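Local coordinates for cytochrome C (Thioalkalivibrio paradoxus ARh 1, PDB 5N1T), which probably serves as a small electron carrier, holding one covalently attached heme c whose iron takes two axial ligands from the protein, at residues Arg30-Ala35 with Ala96-Gln101; Ala69-Thr74 with Arg82-Tyr87. One frame throughout, in Å; residues are numbered along the deposited sequence.

Interaction 1 of 2, residues Arg30-Ala35 with Ala96-Gln101; sequences RGALLA and AQHIAQ
One face of the His98 imidazole lies against the backbone of helix 29-42: Ala32 CA sits over it, 3.9 Å from the ring centroid and 25° off the normal, a CH-pi contact, with Gly31 O above the same face nearer the rim. Ala35 CB approaches the ring obliquely, 3.8 Å from His98 CD2. This is the crossing of the N-terminal and C-terminal helices that marks the cytochrome c fold; the two short axes pass 9.0 Å apart at -87°, almost perpendicular. At this crossing the facing residues of helix 29-42 are small, Gly31, Ala32 and Ala35, with Gly31 CA coming within 6.4 Å of His98 CA. The ring reaches over because CG stands anti to the backbone N (chi1 -170°), which swings the imidazole out from helix 89-101 toward its neighbour. His102 stacks on the same ring, and Tyr39 also packs on it. Across these two segments the union is van der Waals and CH-pi contact. Leu34 and Ile99 both belong to the heme pocket, and Ile99 also touches Cys38, one of the two cysteines covalently bound to the heme, so the crossing borders the heme. Beside the histidine, Ile99 CG1 meets Ala35 CB at 4.1 Å.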
loop_
_atom_site.group_PDB
_atom_site.type_symbol
_atom_site.label_atom_id
_atom_site.label_comp_id
_atom_site.label_asym_id
_atom_site.label_seq_id
_atom_site.Cartn_x
_atom_site.Cartn_y
_atom_site.Cartn_z
ATOM N N ARG B 30 -0.216 17.381 35.912
ATOM C CA ARG B 30 -1.111 16.233 35.917
ATOM C C ARG B 30 -2.411 16.503 35.155
ATOM O O ARG B 30 -2.746 15.756 34.235
ATOM C CB ARG B 30 -1.403 15.744 37.330
ATOM C CG ARG B 30 -2.400 14.600 37.394
ATOM C CD ARG B 30 -1.813 13.344 36.800
ATOM N NE ARG B 30 -2.786 12.261 36.869
ATOM C CZ ARG B 30 -2.921 11.277 35.978
ATOM N NH1 ARG B 30 -2.150 11.209 34.898
ATOM N NH2 ARG B 30 -3.860 10.357 36.169
ATOM N N GLY B 31 -3.122 17.571 35.505
ATOM C CA GLY B 31 -4.399 17.868 34.859
ATOM C C GLY B 31 -4.194 18.267 33.414
ATOM O O GLY B 31 -5.010 17.958 32.532
ATOM N N ALA B 32 -3.093 18.964 33.167
ATOM C CA ALA B 32 -2.767 19.440 31.837
ATOM C C ALA B 32 -2.553 18.270 30.858
ATOM O O ALA B 32 -2.984 18.333 29.718
ATOM C CB ALA B 32 -1.550 20.352 31.898
ATOM N N LEU B 33 -1.919 17.201 31.339
ATOM C CA LEU B 33 -1.637 16.018 30.529
ATOM C C LEU B 33 -2.884 15.211 30.286
ATOM O O LEU B 33 -3.063 14.712 29.169
ATOM C CB LEU B 33 -0.542 15.144 31.154
ATOM C CG LEU B 33 0.837 15.796 31.222
ATOM C CD1 LEU B 33 1.861 14.906 31.925
ATOM C CD2 LEU B 33 1.322 16.201 29.831
ATOM N N LEU B 34 -3.744 15.113 31.308
ATOM C CA LEU B 34 -5.036 14.413 31.212
ATOM C C LEU B 34 -5.907 15.090 30.192
ATOM O O LEU B 34 -6.589 14.408 29.415
ATOM C CB LEU B 34 -5.762 14.333 32.551
ATOM C CG LEU B 34 -5.172 13.384 33.597
ATOM C CD1 LEU B 34 -5.801 13.702 34.936
ATOM C CD2 LEU B 34 -5.331 11.895 33.275
ATOM N N ALA B 35 -5.830 16.423 30.166
ATOM C CA ALA B 35 -6.678 17.248 29.317
ATOM C C ALA B 35 -6.117 17.459 27.904
ATOM O O ALA B 35 -6.878 17.440 26.927
ATOM C CB ALA B 35 -6.929 18.580 30.001
ATOM N N ALA B 96 -12.309 17.838 33.334
ATOM C CA ALA B 96 -13.464 18.721 33.258
ATOM C C ALA B 96 -13.056 20.145 33.702
ATOM O O ALA B 96 -13.111 21.091 32.902
ATOM C CB ALA B 96 -14.607 18.150 34.093
ATOM N N GLN B 97 -12.578 20.253 34.945
ATOM C CA GLN B 97 -12.064 21.488 35.529
ATOM C C GLN B 97 -11.105 22.215 34.581
ATOM O O GLN B 97 -11.408 23.315 34.106
ATOM C CB GLN B 97 -11.353 21.170 36.853
ATOM C CG GLN B 97 -11.146 22.368 37.768
ATOM C CD GLN B 97 -9.947 22.205 38.689
ATOM O OE1 GLN B 97 -9.047 23.047 38.708
ATOM N NE2 GLN B 97 -9.928 21.119 39.455
ATOM N N HIS B 98 -9.974 21.572 34.297
ATOM C CA HIS B 98 -8.910 22.138 33.480
ATOM C C HIS B 98 -9.350 22.704 32.109
ATOM O O HIS B 98 -8.887 23.785 31.715
ATOM C CB HIS B 98 -7.772 21.121 33.339
ATOM C CG HIS B 98 -6.530 21.684 32.731
ATOM N ND1 HIS B 98 -5.408 21.982 33.480
ATOM C CD2 HIS B 98 -6.230 21.998 31.441
ATOM C CE1 HIS B 98 -4.471 22.461 32.672
ATOM N NE2 HIS B 98 -4.946 22.486 31.432
ATOM N N ILE B 99 -10.250 22.022 31.405
ATOM C CA ILE B 99 -10.711 22.551 30.109
ATOM C C ILE B 99 -11.541 23.833 30.274
ATOM O O ILE B 99 -11.259 24.829 29.610
ATOM C CB ILE B 99 -11.363 21.473 29.205
ATOM C CG1 ILE B 99 -10.284 20.503 28.713
ATOM C CG2 ILE B 99 -12.049 22.091 27.999
ATOM C CD1 ILE B 99 -10.818 19.126 28.382
ATOM N N ALA B 100 -12.517 23.814 31.184
ATOM C CA ALA B 100 -13.358 24.983 31.481
ATOM C C ALA B 100 -12.585 26.192 32.075
ATOM O O ALA B 100 -12.829 27.339 31.667
ATOM C CB ALA B 100 -14.502 24.577 32.388
ATOM N N GLN B 101 -11.668 25.923 33.017
ATOM C CA GLN B 101 -10.798 26.935 33.633
ATOM C C GLN B 101 -9.964 27.652 32.553
ATOM O O GLN B 101 -9.854 28.877 32.572
ATOM C CB GLN B 101 -9.923 26.298 34.751
ATOM C CG GLN B 101 -9.041 27.235 35.583
#

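Interaction 2 of 2, residues Ala69-Thr74 with Arg82-Tyr87; sequences AFRSGT and RQASGY. With HEC (heme c), chain F.
Arg71, in the last turn of helix 60-72, and Ser85, in the type I beta turn Ala84-Tyr87, have the CA atoms nearest each other across the segments, 5.0 Å apart. In this cytochrome c fold the pairing joins the segment just after the axial ligand Met80 to the helix that precedes the methionine loop. Arg71 carries the polar part. Its side chain leaves with CG anti to the backbone N (chi1 -151°) and stays extended to NE, so the guanidinium arrives side-on at the turn and gives two N-H groups to one oxygen: Arg71 NE to Tyr87 O at 3.0 Å, and Arg71 NH2 to Tyr87 O at 3.2 Å. The carbonyl oxygen lies close to the guanidinium plane. NE comes in nearly along the C=O axis, whereas NH2 uses a lone pair in the carbonyl plane; with angles of 147° and 138° at the hydrogens, neither bond is straight. The forked grip should restrict rotation of the guanidinium, and Glu89 and Ile92 of helix 89-101 pack against the same side chain. The arginine's own carbonyl O is bonded by Gln81 NE2. Gly73, with positive phi, is the first residue beyond helix 60-72 to leave helical angles. Next to the polar grip the contact is apolar, Ala84 CB facing the helix and touching Phe70 CB at 4.2 Å. From there the Phe70 ring meets the heme edge-on, heme C2A lying near the ring plane 3.6 Å from Phe70 CE2. On the other segment, Gln83 OE1 is 3.3 Å from heme CMC, and Tyr87 OH lies 3.3 Å from heme CBB.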
loop_
_atom_site.group_PDB
_atom_site.type_symbol
_atom_site.label_atom_id
_atom_site.label_comp_id
_atom_site.label_asym_id
_atom_site.label_seq_id
_atom_site.Cartn_x
_atom_site.Cartn_y
_atom_site.Cartn_z
ATOM N N ALA B 69 -21.519 10.074 30.971
ATOM C CA ALA B 69 -22.657 9.649 30.129
ATOM C C ALA B 69 -22.218 8.794 28.927
ATOM O O ALA B 69 -22.886 7.807 28.566
ATOM C CB ALA B 69 -23.463 10.856 29.655
ATOM N N PHE B 70 -21.094 9.190 28.319
ATOM C CA PHE B 70 -20.504 8.465 27.198
ATOM C C PHE B 70 -19.914 7.166 27.722
ATOM O O PHE B 70 -20.121 6.092 27.131
ATOM C CB PHE B 70 -19.402 9.290 26.546
ATOM C CG PHE B 70 -19.886 10.344 25.572
ATOM C CD1 PHE B 70 -20.832 10.052 24.594
ATOM C CD2 PHE B 70 -19.339 11.634 25.603
ATOM C CE1 PHE B 70 -21.233 11.027 23.678
ATOM C CE2 PHE B 70 -19.730 12.608 24.700
ATOM C CZ PHE B 70 -20.681 12.314 23.731
ATOM N N ARG B 71 -19.222 7.280 28.854
ATOM C CA ARG B 71 -18.582 6.171 29.510
ATOM C C ARG B 71 -19.510 4.961 29.768
ATOM O O ARG B 71 -19.195 3.834 29.406
ATOM C CB ARG B 71 -17.998 6.698 30.799
ATOM C CG ARG B 71 -16.768 6.007 31.327
ATOM C CD ARG B 71 -16.298 6.829 32.512
ATOM N NE ARG B 71 -15.249 6.164 33.280
ATOM C CZ ARG B 71 -15.458 5.417 34.364
ATOM N NH1 ARG B 71 -16.686 5.222 34.824
ATOM N NH2 ARG B 71 -14.427 4.869 34.995
ATOM N N SER B 72 -20.663 5.194 30.356
ATOM C CA SER B 72 -21.593 4.103 30.693
ATOM C C SER B 72 -22.503 3.668 29.529
ATOM O O SER B 72 -23.120 2.600 29.561
ATOM C CB SER B 72 -22.479 4.562 31.842
ATOM O OG SER B 72 -23.357 5.571 31.346
ATOM N N GLY B 73 -22.636 4.521 28.525
ATOM C CA GLY B 73 -23.465 4.193 27.390
ATOM C C GLY B 73 -24.635 5.122 27.227
ATOM O O GLY B 73 -25.069 5.346 26.110
ATOM N N THR B 74 -25.144 5.657 28.333
ATOM C CA THR B 74 -26.302 6.559 28.354
ATOM C C THR B 74 -26.385 7.454 27.137
ATOM O O THR B 74 -27.463 7.635 26.558
ATOM C CB THR B 74 -26.202 7.495 29.562
ATOM O OG1 THR B 74 -26.149 6.689 30.732
ATOM C CG2 THR B 74 -27.396 8.515 29.617
ATOM N N ARG B 82 -14.961 5.021 23.823
ATOM C CA ARG B 82 -13.643 4.408 23.746
ATOM C C ARG B 82 -12.645 5.254 24.524
ATOM O O ARG B 82 -11.843 4.722 25.306
ATOM C CB ARG B 82 -13.219 4.120 22.296
ATOM C CG ARG B 82 -13.791 2.799 21.782
ATOM C CD ARG B 82 -13.454 2.517 20.350
ATOM N NE ARG B 82 -14.316 3.243 19.434
ATOM C CZ ARG B 82 -14.032 3.440 18.142
ATOM N NH1 ARG B 82 -12.888 2.996 17.621
ATOM N NH2 ARG B 82 -14.867 4.106 17.358
ATOM N N GLN B 83 -12.766 6.570 24.366
ATOM C CA GLN B 83 -11.895 7.526 25.019
ATOM C C GLN B 83 -12.268 7.683 26.503
ATOM O O GLN B 83 -11.432 7.419 27.381
ATOM C CB GLN B 83 -11.933 8.868 24.275
ATOM C CG GLN B 83 -11.101 8.942 22.996
ATOM C CD GLN B 83 -9.628 8.783 23.290
ATOM O OE1 GLN B 83 -9.055 9.570 24.038
ATOM N NE2 GLN B 83 -9.004 7.739 22.720
ATOM N N ALA B 84 -13.514 8.094 26.764
ATOM C CA ALA B 84 -14.063 8.306 28.115
ATOM C C ALA B 84 -13.818 7.167 29.141
ATOM O O ALA B 84 -13.445 7.447 30.297
ATOM C CB ALA B 84 -15.551 8.655 28.033
ATOM N N SER B 85 -14.013 5.912 28.701
ATOM C CA SER B 85 -13.757 4.700 29.480
ATOM C C SER B 85 -12.283 4.554 29.891
ATOM O O SER B 85 -11.948 3.854 30.853
ATOM C CB SER B 85 -14.181 3.466 28.669
ATOM O OG SER B 85 -15.602 3.393 28.489
ATOM N N GLY B 86 -11.400 5.230 29.172
ATOM C CA GLY B 86 -9.981 5.201 29.480
ATOM C C GLY B 86 -9.604 5.953 30.733
ATOM O O GLY B 86 -8.480 5.799 31.239
ATOM N N TYR B 87 -10.542 6.765 31.231
ATOM C CA TYR B 87 -10.338 7.548 32.445
ATOM C C TYR B 87 -11.177 7.120 33.635
ATOM O O TYR B 87 -12.310 6.647 33.484
ATOM C CB TYR B 87 -10.618 9.000 32.158
ATOM C CG TYR B 87 -9.847 9.526 31.006
ATOM C CD1 TYR B 87 -8.483 9.843 31.138
ATOM C CD2 TYR B 87 -10.455 9.690 29.775
ATOM C CE1 TYR B 87 -7.755 10.323 30.073
ATOM C CE2 TYR B 87 -9.739 10.168 28.707
ATOM C CZ TYR B 87 -8.399 10.489 28.855
ATOM O OH TYR B 87 -7.705 10.991 27.768
HETATM FE FE HEC F . -14.450 14.262 22.651
HETATM C CHA HEC F . -17.798 14.586 21.750
HETATM C CHB HEC F . -15.088 15.888 25.555
HETATM C CHC HEC F . -11.272 13.393 23.820
HETATM C CHD HEC F . -13.718 13.044 19.597
HETATM N NA HEC F . -16.170 15.077 23.501
HETATM C C1A HEC F . -17.414 15.175 23.027
HETATM C C2A HEC F . -18.398 15.881 23.895
HETATM C C3A HEC F . -17.573 16.256 25.046
HETATM C C4A HEC F . -16.247 15.708 24.677
HETATM C CMA HEC F . -17.922 16.984 26.306
HETATM C CAA HEC F . -19.857 16.152 23.625
HETATM C CBA HEC F . -19.805 17.504 22.910
HETATM C CGA HEC F . -21.155 18.135 22.596
HETATM O O1A HEC F . -22.206 17.460 22.620
HETATM O O2A HEC F . -21.184 19.351 22.298
HETATM N NB HEC F . -13.361 14.572 24.403
HETATM C C1B HEC F . -13.786 15.273 25.478
HETATM C C2B HEC F . -12.852 15.397 26.609
HETATM C C3B HEC F . -11.706 14.631 26.133
HETATM C C4B HEC F . -12.106 14.172 24.748
HETATM C CMB HEC F . -13.016 16.074 27.941
HETATM C CAB HEC F . -10.532 14.481 27.032
HETATM C CBB HEC F . -9.273 13.750 26.773
HETATM N NC HEC F . -12.744 13.373 21.840
HETATM C C1C HEC F . -11.538 13.120 22.397
HETATM C C2C HEC F . -10.534 12.484 21.486
HETATM C C3C HEC F . -11.317 12.374 20.228
HETATM C C4C HEC F . -12.624 12.960 20.567
HETATM C CMC HEC F . -9.130 12.078 21.823
HETATM C CAC HEC F . -11.014 11.892 18.847
HETATM C CBC HEC F . -9.764 11.234 18.406
HETATM N ND HEC F . -15.574 13.875 20.969
HETATM C C1D HEC F . -15.142 13.335 19.835
HETATM C C2D HEC F . -16.185 13.135 18.802
HETATM C C3D HEC F . -17.406 13.620 19.466
HETATM C C4D HEC F . -16.887 14.025 20.777
HETATM C CMD HEC F . -16.053 12.612 17.413
HETATM C CAD HEC F . -18.817 13.660 18.975
HETATM C CBD HEC F . -19.451 12.489 19.719
HETATM C CGD HEC F . -19.222 11.125 19.101
HETATM O O1D HEC F . -19.708 10.868 17.977
HETATM O O2D HEC F . -18.572 10.279 19.756
#

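Overall arrangement
From the N terminus the chain enters helix 29-42, whose first turns are met by helix 89-101 at the end of the chain, closing interaction 1, so that this contact joins the two ends of the domain and spans 60 intervening residues. Interaction 2 is nested inside that loop: helix 60-72 leads to a short excursion through the Met80 region, closed when 82-87 returns to 69-74, after which the chain passes into helix 89-101. The centres are about 17 Å apart, on opposite sides of the chain's centre, yet both contacts contribute residues to the heme pocket. They meet in packing where Leu34 O lies 4.0 Å from Tyr87 OH.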